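Local coordinates for putative sugar binding protein (Salmonella enterica subsp. enterica serovar Typhimurium, PDB 3KNZ), which probably binds a phosphorylated sugar or related carbohydrate derivative through its SIS-type folds, though its exact activity has not been established, at residues L28-Q33 / T165-M170; P317-E322 / V326-I331; G64-R69 / V80-P85; R40-L45 / A177-R182. All blocks are in the same frame, centred on the assembly; numbering follows the deposited sequence.

Contact 1. Residues L28-Q33 / T165-M170; sequences LEMLTQ and TVLNLM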
loop_
_atom_site.group_PDB
_atom_site.type_symbol
_atom_site.label_atom_id
_atom_site.label_comp_id
_atom_site.label_asym_id
_atom_site.label_seq_id
_atom_site.Cartn_x
_atom_site.Cartn_y
_atom_site.Cartn_z
ATOM N N LEU A 28 27.790 -11.162 -4.313
ATOM C CA LEU A 28 28.864 -11.760 -3.526
ATOM C C LEU A 28 29.897 -10.698 -3.156
ATOM O O LEU A 28 30.354 -10.638 -2.015
ATOM C CB LEU A 28 29.521 -12.912 -4.297
ATOM C CG LEU A 28 28.728 -14.223 -4.390
ATOM C CD1 LEU A 28 29.202 -15.079 -5.554
ATOM C CD2 LEU A 28 28.781 -15.002 -3.071
ATOM N N GLU A 29 30.255 -9.858 -4.122
ATOM C CA GLU A 29 31.207 -8.774 -3.883
ATOM C C GLU A 29 30.757 -7.867 -2.741
ATOM O O GLU A 29 31.568 -7.454 -1.919
ATOM C CB GLU A 29 31.396 -7.941 -5.153
ATOM C CG GLU A 29 32.177 -8.661 -6.243
ATOM C CD GLU A 29 32.042 -8.006 -7.608
ATOM O OE1 GLU A 29 31.135 -7.160 -7.777
ATOM O OE2 GLU A 29 32.824 -8.360 -8.518
HETATM N N MSE A 30 29.464 -7.565 -2.685
HETATM C CA MSE A 30 28.940 -6.677 -1.649
HETATM C C MSE A 30 29.142 -7.222 -0.242
HETATM O O MSE A 30 29.285 -6.445 0.700
HETATM C CB MSE A 30 27.459 -6.376 -1.886
HETATM C CG MSE A 30 27.213 -5.464 -3.068
HETATM SE SE MSE A 30 25.347 -5.013 -3.260
HETATM C CE MSE A 30 25.031 -4.130 -1.555
ATOM N N LEU A 31 29.153 -8.548 -0.103
ATOM C CA LEU A 31 29.351 -9.180 1.201
ATOM C C LEU A 31 30.746 -8.947 1.770
ATOM O O LEU A 31 30.926 -8.940 2.984
ATOM C CB LEU A 31 29.139 -10.691 1.113
ATOM C CG LEU A 31 27.747 -11.187 0.747
ATOM C CD1 LEU A 31 27.738 -12.712 0.738
ATOM C CD2 LEU A 31 26.736 -10.634 1.733
ATOM N N THR A 32 31.731 -8.760 0.899
ATOM C CA THR A 32 33.112 -8.603 1.340
ATOM C C THR A 32 33.567 -7.140 1.405
ATOM O O THR A 32 34.705 -6.867 1.781
ATOM C CB THR A 32 34.057 -9.395 0.414
ATOM O OG1 THR A 32 34.107 -8.768 -0.875
ATOM C CG2 THR A 32 33.560 -10.839 0.264
ATOM N N GLN A 33 32.686 -6.205 1.048
ATOM C CA GLN A 33 33.022 -4.778 1.086
ATOM C C GLN A 33 32.910 -4.218 2.502
ATOM O O GLN A 33 31.971 -4.548 3.230
ATOM C CB GLN A 33 32.083 -3.966 0.183
ATOM C CG GLN A 33 32.195 -4.241 -1.316
ATOM C CD GLN A 33 31.157 -3.470 -2.140
ATOM O OE1 GLN A 33 30.336 -2.727 -1.598
ATOM N NE2 GLN A 33 31.195 -3.646 -3.454
ATOM N N THR A 165 19.547 -3.499 -3.787
ATOM C CA THR A 165 18.886 -2.608 -2.833
ATOM C C THR A 165 18.449 -3.393 -1.617
ATOM O O THR A 165 18.648 -2.948 -0.492
ATOM C CB THR A 165 17.682 -1.883 -3.457
ATOM O OG1 THR A 165 18.127 -1.133 -4.590
ATOM C CG2 THR A 165 17.023 -0.938 -2.449
ATOM N N VAL A 166 17.868 -4.564 -1.845
ATOM C CA VAL A 166 17.438 -5.410 -0.743
ATOM C C VAL A 166 18.655 -5.817 0.080
ATOM O O VAL A 166 18.598 -5.820 1.304
ATOM C CB VAL A 166 16.680 -6.672 -1.230
ATOM C CG1 VAL A 166 16.454 -7.652 -0.060
ATOM C CG2 VAL A 166 15.348 -6.273 -1.902
ATOM N N LEU A 167 19.761 -6.145 -0.581
ATOM C CA LEU A 167 20.968 -6.527 0.155
ATOM C C LEU A 167 21.538 -5.336 0.932
ATOM O O LEU A 167 21.942 -5.478 2.090
ATOM C CB LEU A 167 22.025 -7.122 -0.776
ATOM C CG LEU A 167 23.325 -7.530 -0.075
ATOM C CD1 LEU A 167 23.036 -8.446 1.110
ATOM C CD2 LEU A 167 24.310 -8.178 -1.056
ATOM N N ASN A 168 21.553 -4.170 0.293
ATOM C CA ASN A 168 22.039 -2.939 0.920
ATOM C C ASN A 168 21.288 -2.701 2.237
ATOM O O ASN A 168 21.905 -2.512 3.284
ATOM C CB ASN A 168 21.851 -1.742 -0.027
ATOM C CG ASN A 168 22.846 -0.628 0.225
ATOM O OD1 ASN A 168 24.050 -0.864 0.277
ATOM N ND2 ASN A 168 22.351 0.599 0.335
ATOM N N LEU A 169 19.957 -2.737 2.181
ATOM C CA LEU A 169 19.108 -2.576 3.374
ATOM C C LEU A 169 19.409 -3.600 4.469
ATOM O O LEU A 169 19.399 -3.271 5.657
ATOM C CB LEU A 169 17.630 -2.692 2.995
ATOM C CG LEU A 169 16.972 -1.502 2.307
ATOM C CD1 LEU A 169 15.762 -1.936 1.500
ATOM C CD2 LEU A 169 16.602 -0.417 3.325
HETATM N N MSE A 170 19.653 -4.845 4.068
HETATM C CA MSE A 170 19.957 -5.922 5.024
HETATM C C MSE A 170 21.317 -5.728 5.689
HETATM O O MSE A 170 21.490 -6.037 6.875
HETATM C CB MSE A 170 19.877 -7.292 4.346
HETATM C CG MSE A 170 18.454 -7.723 4.008
HETATM SE SE MSE A 170 18.386 -9.443 3.148
HETATM C CE MSE A 170 16.466 -9.749 3.197
#
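Met30, a selenomethionine, reaches from helix 15-32 onto Leu167 and Asn168 of helix 161-179; it and Leu167 contribute the largest shares of the contact, equally. At the start of the chain, CB of Met30 packs against CD2 of Leu167 at 3.7 Å. CG lies anti to the carbonyl carbon (chi1 -72°), and the chain then runs on extended to the selenium. There SE of Met30 passes the same methyl, CD2 of Leu167, at 4.0 Å. A bend at chi3 (60°) swings the terminal methyl onto the next residue, where CE of Met30 lies 3.9 Å from OD1 of Asn168. That oxygen is not left to the methyl: it accepts a hydrogen bond from Arg35, while the amide nitrogen of Asn168 donates to the carbonyl of Leu146. Met30 and Leu167 lie alongside one another, running opposite ways, and a looser touch between CD2 of Leu31 and CD1 of Leu167, at 4.3 Å, extends the apolar patch. The local helix axes run nearly parallel, 19° apart, but 10.9 Å from each other, so long side chains must bridge the gap. Helix 185-215 packs on Leu28 and Leu31, Pro149 on Met30, and Phe327 of helix 326-339 on Leu167.

Contact 2. Residues P317-E322 / V326-I331; sequences PFVNDE and VFEYII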
loop_
_atom_site.group_PDB
_atom_site.type_symbol
_atom_site.label_atom_id
_atom_site.label_comp_id
_atom_site.label_asym_id
_atom_site.label_seq_id
_atom_site.Cartn_x
_atom_site.Cartn_y
_atom_site.Cartn_z
ATOM N N PRO A 317 14.967 -27.003 -6.783
ATOM C CA PRO A 317 15.498 -27.126 -5.424
ATOM C C PRO A 317 16.003 -25.808 -4.824
ATOM O O PRO A 317 17.198 -25.619 -4.669
ATOM C CB PRO A 317 16.658 -28.115 -5.601
ATOM C CG PRO A 317 17.106 -27.921 -7.007
ATOM C CD PRO A 317 15.868 -27.605 -7.786
ATOM N N PHE A 318 15.098 -24.902 -4.490
ATOM C CA PHE A 318 15.492 -23.629 -3.898
ATOM C C PHE A 318 16.220 -23.849 -2.590
ATOM O O PHE A 318 15.949 -24.816 -1.886
ATOM C CB PHE A 318 14.262 -22.772 -3.580
ATOM C CG PHE A 318 13.497 -22.332 -4.786
ATOM C CD1 PHE A 318 13.780 -21.124 -5.392
ATOM C CD2 PHE A 318 12.488 -23.121 -5.306
ATOM C CE1 PHE A 318 13.080 -20.712 -6.503
ATOM C CE2 PHE A 318 11.783 -22.715 -6.415
ATOM C CZ PHE A 318 12.080 -21.507 -7.018
ATOM N N VAL A 319 17.138 -22.944 -2.266
ATOM C CA VAL A 319 17.811 -22.968 -0.980
ATOM C C VAL A 319 16.743 -22.746 0.096
ATOM O O VAL A 319 16.809 -23.333 1.173
ATOM C CB VAL A 319 18.928 -21.895 -0.902
ATOM C CG1 VAL A 319 19.447 -21.727 0.520
ATOM C CG2 VAL A 319 20.064 -22.252 -1.852
ATOM N N ASN A 320 15.741 -21.923 -0.215
ATOM C CA ASN A 320 14.621 -21.638 0.707
ATOM C C ASN A 320 14.975 -21.097 2.084
ATOM O O ASN A 320 14.296 -21.391 3.065
ATOM C CB ASN A 320 13.691 -22.852 0.865
ATOM C CG ASN A 320 12.443 -22.754 0.010
ATOM O OD1 ASN A 320 12.246 -21.794 -0.732
ATOM N ND2 ASN A 320 11.576 -23.734 0.138
ATOM N N ASP A 321 16.029 -20.296 2.153
ATOM C CA ASP A 321 16.412 -19.659 3.402
ATOM C C ASP A 321 15.233 -18.777 3.815
ATOM O O ASP A 321 14.703 -18.032 2.983
ATOM C CB ASP A 321 17.672 -18.833 3.172
ATOM C CG ASP A 321 18.245 -18.278 4.443
ATOM O OD1 ASP A 321 17.569 -17.457 5.102
ATOM O OD2 ASP A 321 19.398 -18.633 4.758
ATOM N N GLU A 322 14.800 -18.862 5.074
ATOM C CA GLU A 322 13.651 -18.058 5.506
ATOM C C GLU A 322 13.888 -16.552 5.383
ATOM O O GLU A 322 12.937 -15.784 5.305
ATOM C CB GLU A 322 13.173 -18.389 6.932
ATOM C CG GLU A 322 14.122 -18.053 8.049
ATOM C CD GLU A 322 15.218 -19.077 8.210
ATOM O OE1 GLU A 322 15.230 -20.057 7.437
ATOM O OE2 GLU A 322 16.062 -18.906 9.116
ATOM N N VAL A 326 14.259 -14.500 -0.658
ATOM C CA VAL A 326 13.737 -13.382 -1.434
ATOM C C VAL A 326 14.600 -13.120 -2.681
ATOM O O VAL A 326 14.096 -12.662 -3.708
ATOM C CB VAL A 326 13.597 -12.101 -0.574
ATOM C CG1 VAL A 326 12.615 -12.348 0.571
ATOM C CG2 VAL A 326 14.948 -11.650 -0.049
ATOM N N PHE A 327 15.891 -13.433 -2.602
ATOM C CA PHE A 327 16.787 -13.248 -3.742
ATOM C C PHE A 327 16.565 -14.317 -4.830
ATOM O O PHE A 327 16.985 -14.146 -5.976
ATOM C CB PHE A 327 18.252 -13.284 -3.284
ATOM C CG PHE A 327 18.622 -12.212 -2.278
ATOM C CD1 PHE A 327 18.814 -10.896 -2.678
ATOM C CD2 PHE A 327 18.832 -12.529 -0.949
ATOM C CE1 PHE A 327 19.173 -9.916 -1.765
ATOM C CE2 PHE A 327 19.195 -11.553 -0.034
ATOM C CZ PHE A 327 19.358 -10.245 -0.443
ATOM N N GLU A 328 15.912 -15.420 -4.464
ATOM C CA GLU A 328 15.659 -16.529 -5.391
ATOM C C GLU A 328 14.328 -16.441 -6.116
ATOM O O GLU A 328 14.277 -16.559 -7.341
ATOM C CB GLU A 328 15.672 -17.878 -4.653
ATOM C CG GLU A 328 17.023 -18.367 -4.158
ATOM C CD GLU A 328 16.932 -19.745 -3.516
ATOM O OE1 GLU A 328 17.508 -20.705 -4.069
ATOM O OE2 GLU A 328 16.255 -19.882 -2.481
ATOM N N TYR A 329 13.246 -16.270 -5.359
ATOM C CA TYR A 329 11.900 -16.272 -5.947
ATOM C C TYR A 329 11.562 -15.131 -6.928
ATOM O O TYR A 329 10.594 -15.238 -7.676
ATOM C CB TYR A 329 10.839 -16.399 -4.843
ATOM C CG TYR A 329 10.800 -17.786 -4.238
ATOM C CD1 TYR A 329 10.068 -18.800 -4.842
ATOM C CD2 TYR A 329 11.507 -18.091 -3.082
ATOM C CE1 TYR A 329 10.032 -20.080 -4.307
ATOM C CE2 TYR A 329 11.472 -19.371 -2.537
ATOM C CZ TYR A 329 10.734 -20.361 -3.161
ATOM O OH TYR A 329 10.687 -21.638 -2.648
ATOM N N ILE A 330 12.340 -14.052 -6.946
ATOM C CA ILE A 330 12.080 -12.956 -7.896
ATOM C C ILE A 330 12.671 -13.263 -9.279
ATOM O O ILE A 330 12.245 -12.696 -10.290
ATOM C CB ILE A 330 12.663 -11.611 -7.395
ATOM C CG1 ILE A 330 12.308 -10.458 -8.352
ATOM C CG2 ILE A 330 14.173 -11.709 -7.257
ATOM C CD1 ILE A 330 10.808 -10.295 -8.648
ATOM N N ILE A 331 13.645 -14.175 -9.308
ATOM C CA ILE A 331 14.358 -14.546 -10.535
ATOM C C ILE A 331 13.470 -15.121 -11.645
ATOM O O ILE A 331 13.571 -14.683 -12.790
ATOM C CB ILE A 331 15.567 -15.480 -10.216
ATOM C CG1 ILE A 331 16.665 -14.654 -9.527
ATOM C CG2 ILE A 331 16.103 -16.126 -11.487
ATOM C CD1 ILE A 331 17.827 -15.437 -8.994
HETATM O O HOH W 1 17.729 -18.823 -0.029
#
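Glu328 turns its carboxylate onto the backbone of the loop 317-322, and two successive amides donate to its oxygens. Val319 N donates to Glu328 OE1 over 2.9 Å, nearly straight at 169°; Asn320 N donates to Glu328 OE2 over 3.1 Å, bent to 154°. Each oxygen uses its syn lone pair, the side facing its partner oxygen, so the pair of bonds fixes the rotation of the carboxylate. Glu328 OE2 also accepts from a water that in turn accepts from Asp321 N, extending the grip to a third successive amide. Tyr329 OH donates to Asn320 OD1, amide and ring lying close to one plane, though the 2.5 Å separation is too short to be trusted in detail; Asn320 ND2 donates a hydrogen bond to the carbonyl of Pro280. Asp321 OD1 accepts from the amides of Asp323 and Phe324 and pairs with Arg194 of helix 185-215. Next to these bonds the Phe318 and Tyr329 rings stack face to face, centroids 4.1 Å apart and planes at 14°, while CB of Glu328 lies at the edge of the Phe318 ring, 3.8 Å from its CD1. This is a loop folded back on the first turns of the following helix, here joining the last short strand of the second parallel sheet, 314-315, to helix 326-339, with a glutamate carboxylate accepting hydrogen bonds from consecutive backbone amides.

Contact 3. Residues G64-R69 / V80-P85; sequences GALTAR and VDVCWP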
loop_
_atom_site.group_PDB
_atom_site.type_symbol
_atom_site.label_atom_id
_atom_site.label_comp_id
_atom_site.label_asym_id
_atom_site.label_seq_id
_atom_site.Cartn_x
_atom_site.Cartn_y
_atom_site.Cartn_z
ATOM N N GLY A 64 11.628 -3.180 -2.696
ATOM C CA GLY A 64 12.833 -3.573 -1.999
ATOM C C GLY A 64 12.677 -3.350 -0.510
ATOM O O GLY A 64 13.155 -4.152 0.299
ATOM N N ALA A 65 12.012 -2.254 -0.154
ATOM C CA ALA A 65 11.738 -1.931 1.247
ATOM C C ALA A 65 10.794 -2.963 1.842
ATOM O O ALA A 65 11.022 -3.465 2.942
ATOM C CB ALA A 65 11.141 -0.533 1.377
ATOM N N LEU A 66 9.726 -3.289 1.123
ATOM C CA LEU A 66 8.786 -4.293 1.621
ATOM C C LEU A 66 9.514 -5.617 1.889
ATOM O O LEU A 66 9.347 -6.235 2.949
ATOM C CB LEU A 66 7.631 -4.507 0.633
ATOM C CG LEU A 66 6.630 -3.350 0.489
ATOM C CD1 LEU A 66 5.681 -3.594 -0.680
ATOM C CD2 LEU A 66 5.860 -3.135 1.793
ATOM N N THR A 67 10.339 -6.025 0.927
ATOM C CA THR A 67 11.081 -7.282 0.994
ATOM C C THR A 67 12.041 -7.389 2.195
ATOM O O THR A 67 12.168 -8.458 2.795
ATOM C CB THR A 67 11.833 -7.513 -0.344
ATOM O OG1 THR A 67 10.877 -7.770 -1.383
ATOM C CG2 THR A 67 12.800 -8.691 -0.257
ATOM N N ALA A 68 12.684 -6.282 2.558
ATOM C CA ALA A 68 13.648 -6.267 3.669
ATOM C C ALA A 68 13.070 -5.867 5.039
ATOM O O ALA A 68 13.770 -5.938 6.053
ATOM C CB ALA A 68 14.830 -5.332 3.316
ATOM N N ARG A 69 11.806 -5.461 5.081
ATOM C CA ARG A 69 11.213 -4.975 6.331
ATOM C C ARG A 69 11.465 -5.887 7.543
ATOM O O ARG A 69 12.051 -5.456 8.540
ATOM C CB ARG A 69 9.707 -4.720 6.159
ATOM C CG ARG A 69 9.063 -3.957 7.331
ATOM C CD ARG A 69 7.579 -3.658 7.086
ATOM N NE ARG A 69 6.753 -4.863 7.154
ATOM C CZ ARG A 69 6.096 -5.267 8.244
ATOM N NH1 ARG A 69 6.145 -4.561 9.366
ATOM N NH2 ARG A 69 5.371 -6.379 8.215
ATOM N N VAL A 80 9.913 -0.868 11.949
ATOM C CA VAL A 80 10.289 -0.430 10.616
ATOM C C VAL A 80 9.056 -0.181 9.749
ATOM O O VAL A 80 8.295 -1.103 9.460
ATOM C CB VAL A 80 11.177 -1.455 9.914
ATOM C CG1 VAL A 80 11.381 -1.051 8.436
ATOM C CG2 VAL A 80 12.506 -1.615 10.660
ATOM N N ASP A 81 8.871 1.067 9.331
ATOM C CA ASP A 81 7.749 1.439 8.483
ATOM C C ASP A 81 8.164 1.429 7.021
ATOM O O ASP A 81 9.316 1.729 6.703
ATOM C CB ASP A 81 7.284 2.861 8.819
ATOM C CG ASP A 81 6.776 3.005 10.242
ATOM O OD1 ASP A 81 6.115 2.071 10.746
ATOM O OD2 ASP A 81 7.009 4.077 10.845
ATOM N N VAL A 82 7.233 1.076 6.133
ATOM C CA VAL A 82 7.466 1.167 4.687
ATOM C C VAL A 82 6.282 1.891 4.057
ATOM O O VAL A 82 5.153 1.407 4.117
ATOM C CB VAL A 82 7.601 -0.187 3.999
ATOM C CG1 VAL A 82 7.806 0.031 2.512
ATOM C CG2 VAL A 82 8.753 -0.993 4.593
ATOM N N CYS A 83 6.533 3.043 3.447
ATOM C CA CYS A 83 5.452 3.822 2.861
ATOM C C CYS A 83 5.912 4.708 1.718
ATOM O O CYS A 83 7.101 4.993 1.574
ATOM C CB CYS A 83 4.867 4.739 3.915
ATOM S SG CYS A 83 6.029 6.021 4.335
ATOM N N TRP A 84 4.945 5.164 0.926
ATOM C CA TRP A 84 5.218 6.066 -0.178
ATOM C C TRP A 84 5.471 7.457 0.391
ATOM O O TRP A 84 4.895 7.825 1.415
ATOM C CB TRP A 84 4.050 6.097 -1.161
ATOM C CG TRP A 84 3.686 4.757 -1.658
ATOM C CD1 TRP A 84 4.434 3.953 -2.462
ATOM C CD2 TRP A 84 2.467 4.057 -1.405
ATOM N NE1 TRP A 84 3.764 2.781 -2.712
ATOM C CE2 TRP A 84 2.550 2.821 -2.078
ATOM C CE3 TRP A 84 1.318 4.349 -0.661
ATOM C CZ2 TRP A 84 1.526 1.875 -2.032
ATOM C CZ3 TRP A 84 0.301 3.414 -0.622
ATOM C CH2 TRP A 84 0.413 2.187 -1.304
ATOM N N PRO A 85 6.331 8.236 -0.278
ATOM C CA PRO A 85 6.704 9.560 0.216
ATOM C C PRO A 85 5.541 10.488 0.593
ATOM O O PRO A 85 5.641 11.199 1.593
ATOM C CB PRO A 85 7.499 10.152 -0.949
ATOM C CG PRO A 85 8.012 8.971 -1.704
ATOM C CD PRO A 85 6.987 7.906 -1.557
#
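Val82 has CG1 anti to its backbone N (chi1 179°) and CG2 beside that N, a setting that sends CG1 to Ala65 and Leu66 of helix 59-76 and places CG2 between Ala65 and Arg69. The contact belongs to a beta-alpha-beta crossover in which strand 52-56, helix 59-76 and strand 80-83 follow one another within the SIS domain. Over these segments helix and strand run nearly antiparallel, at 157°, with their axes 8.5 Å apart at closest approach. That spacing is bridged by small and branched side chains. CB of Ala65 meets CG1 of Val82 at 3.6 Å, and CD2 of Leu66 comes to the same methyl, Val82 CG1, at 3.8 Å. Val80, two residues earlier on the same strand face, sends CG1 to within 3.9 Å of CG of Arg69. The arginine chain, extended through CG and CD and then bent at chi3 (71°), thus lays its aliphatic part along the strand. Its charged end belongs to the dimer interface: Thr92 and the carbonyl of Met87, both of the second subunit, accept hydrogen bonds from the guanidinium. Leu66 also packs on Met87 of that subunit, so the helix serves the sheet on one side and the neighbouring chain on another. Farther along the arginine chain, CD of Arg69 lies 3.8 Å from CG2 of Val82 and 3.6 Å from the backbone O of Val80.

Contact 4. Residues R40-L45 / A177-R182; sequences RAAQAL and AGQQQR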
loop_
_atom_site.group_PDB
_atom_site.type_symbol
_atom_site.label_atom_id
_atom_site.label_comp_id
_atom_site.label_asym_id
_atom_site.label_seq_id
_atom_site.Cartn_x
_atom_site.Cartn_y
_atom_site.Cartn_z
ATOM N N ARG A 40 28.733 4.272 9.992
ATOM C CA ARG A 40 28.492 5.630 10.496
ATOM C C ARG A 40 27.014 5.824 10.791
ATOM O O ARG A 40 26.650 6.383 11.823
ATOM C CB ARG A 40 28.962 6.700 9.512
ATOM C CG ARG A 40 30.471 6.866 9.449
ATOM C CD ARG A 40 30.870 8.072 8.606
ATOM N NE ARG A 40 30.446 7.931 7.214
ATOM C CZ ARG A 40 31.140 7.292 6.271
ATOM N NH1 ARG A 40 32.309 6.716 6.552
ATOM N NH2 ARG A 40 30.657 7.225 5.038
ATOM N N ALA A 41 26.168 5.358 9.876
ATOM C CA ALA A 41 24.716 5.446 10.039
ATOM C C ALA A 41 24.265 4.617 11.241
ATOM O O ALA A 41 23.385 5.030 11.993
ATOM C CB ALA A 41 24.001 4.986 8.766
ATOM N N ALA A 42 24.868 3.446 11.424
ATOM C CA ALA A 42 24.535 2.594 12.558
ATOM C C ALA A 42 24.947 3.276 13.865
ATOM O O ALA A 42 24.215 3.239 14.856
ATOM C CB ALA A 42 25.204 1.243 12.418
ATOM N N GLN A 43 26.118 3.905 13.863
ATOM C CA GLN A 43 26.608 4.617 15.044
ATOM C C GLN A 43 25.708 5.807 15.372
ATOM O O GLN A 43 25.305 5.988 16.522
ATOM C CB GLN A 43 28.039 5.102 14.829
ATOM C CG GLN A 43 28.573 5.973 15.966
ATOM C CD GLN A 43 29.932 6.581 15.648
ATOM O OE1 GLN A 43 30.609 6.157 14.707
ATOM N NE2 GLN A 43 30.335 7.583 16.428
ATOM N N ALA A 44 25.396 6.607 14.354
ATOM C CA ALA A 44 24.556 7.794 14.519
ATOM C C ALA A 44 23.159 7.445 15.035
ATOM O O ALA A 44 22.570 8.178 15.833
ATOM C CB ALA A 44 24.455 8.544 13.201
ATOM N N LEU A 45 22.635 6.323 14.564
ATOM C CA LEU A 45 21.322 5.860 14.966
ATOM C C LEU A 45 21.309 5.570 16.460
ATOM O O LEU A 45 20.437 6.043 17.185
ATOM C CB LEU A 45 20.958 4.605 14.162
ATOM C CG LEU A 45 19.675 3.851 14.516
ATOM C CD1 LEU A 45 19.367 2.819 13.441
ATOM C CD2 LEU A 45 19.766 3.187 15.887
ATOM N N ALA A 177 22.891 -3.924 14.276
ATOM C CA ALA A 177 22.985 -5.012 15.259
ATOM C C ALA A 177 24.416 -5.113 15.807
ATOM O O ALA A 177 24.620 -5.394 16.992
ATOM C CB ALA A 177 22.532 -6.345 14.650
ATOM N N GLY A 178 25.402 -4.869 14.951
ATOM C CA GLY A 178 26.797 -4.900 15.376
ATOM C C GLY A 178 27.124 -3.800 16.372
ATOM O O GLY A 178 27.642 -4.073 17.452
ATOM N N GLN A 179 26.835 -2.553 16.004
ATOM C CA GLN A 179 27.073 -1.408 16.886
ATOM C C GLN A 179 26.447 -1.596 18.257
ATOM O O GLN A 179 27.061 -1.277 19.272
ATOM C CB GLN A 179 26.513 -0.124 16.272
ATOM C CG GLN A 179 27.461 0.604 15.350
ATOM C CD GLN A 179 28.535 1.372 16.103
ATOM O OE1 GLN A 179 28.353 1.735 17.266
ATOM N NE2 GLN A 179 29.653 1.645 15.433
ATOM N N GLN A 180 25.229 -2.122 18.284
ATOM C CA GLN A 180 24.499 -2.298 19.530
ATOM C C GLN A 180 24.837 -3.620 20.219
ATOM O O GLN A 180 24.142 -4.049 21.133
ATOM C CB GLN A 180 23.002 -2.161 19.249
ATOM C CG GLN A 180 22.672 -0.795 18.631
ATOM C CD GLN A 180 21.232 -0.627 18.183
ATOM O OE1 GLN A 180 20.442 -1.572 18.185
ATOM N NE2 GLN A 180 20.888 0.593 17.777
ATOM N N GLN A 181 25.924 -4.244 19.777
ATOM C CA GLN A 181 26.420 -5.501 20.335
ATOM C C GLN A 181 25.368 -6.608 20.463
ATOM O O GLN A 181 25.329 -7.323 21.469
ATOM C CB GLN A 181 27.114 -5.254 21.680
ATOM C CG GLN A 181 28.328 -4.328 21.578
ATOM C CD GLN A 181 29.184 -4.341 22.832
ATOM O OE1 GLN A 181 28.945 -5.123 23.755
ATOM N NE2 GLN A 181 30.201 -3.485 22.864
ATOM N N ARG A 182 24.528 -6.743 19.439
ATOM C CA ARG A 182 23.503 -7.792 19.405
ATOM C C ARG A 182 23.766 -8.794 18.282
ATOM O O ARG A 182 22.936 -9.654 17.999
ATOM C CB ARG A 182 22.102 -7.192 19.254
ATOM C CG ARG A 182 21.599 -6.462 20.498
ATOM C CD ARG A 182 20.199 -5.880 20.306
ATOM N NE ARG A 182 20.168 -4.883 19.235
ATOM C CZ ARG A 182 19.832 -5.129 17.970
ATOM N NH1 ARG A 182 19.471 -6.350 17.587
ATOM N NH2 ARG A 182 19.852 -4.142 17.085
#
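Gln179 lays its side chain over Ala42 and the backbone of Gln43, with CG on the alanine and the amide group along Gln43. Its CG rests 3.8 Å from CB of Ala42, and a bend at chi2 (-77°) turns the amide, so that CD of Gln179 lies 3.9 Å from CA of Gln43. NE2 of Gln179 ends 3.9 Å from CB of Gln43, a van der Waals approach. Gln43 itself points its tip the other way, where NE2 bonds to Glu47 on its own helix. The small side chain of Ala42 is consistent with the close approach of the backbones, 6.3 Å between the CA atoms of Gln43 and Gln179. A second point of touch is made by Gln180, whose extended chain crosses Leu45 at about a right angle and brings NE2 of Gln180 to 3.4 Å from CD2 of Leu45. Both ends of that amide have polar partners. Gln180 NE2 donates to Thr46 OG1, and Gln180 OE1 accepts from Arg182 NH2 over 2.9 Å at 169°, the oxygen lying in the guanidinium plane; Arg182 NH2 also bonds to the carbonyl of Trp75. The glutamine is thereby tied to helix 36-47 and to the turn that follows its own helix. The turn carrying it is a Schellman motif closing helix 161-179: Arg182 N bonds to Ala177 O, Gln181 N bonds to Gly178 O, and Gln181 takes the positive phi of the C-prime residue.

How the contacts relate
Contacts 1, 2 and 3 are buried and touch one another, whereas contact 4 is partly buried, its centre about 23 Å from the centre of the chain. Helix 161-179 is common to contacts 1 and 4: its middle faces helix 15-32, its C-terminal end the next helix, 36-47, and the two contact centres lie about 17 Å apart. The other face of the middle meets contact 3, with Val166 and Leu169 against Gly64, Thr67 and Ala68; Phe327 packs on Val166 and Met170, joining contact 2. Contacts 1 and 3 are chiefly apolar across their segments, contact 2 combines hydrogen bonds with a ring stack, and contact 4 sets glutamines against alanine and leucine. Contact 3 alone reaches the second subunit.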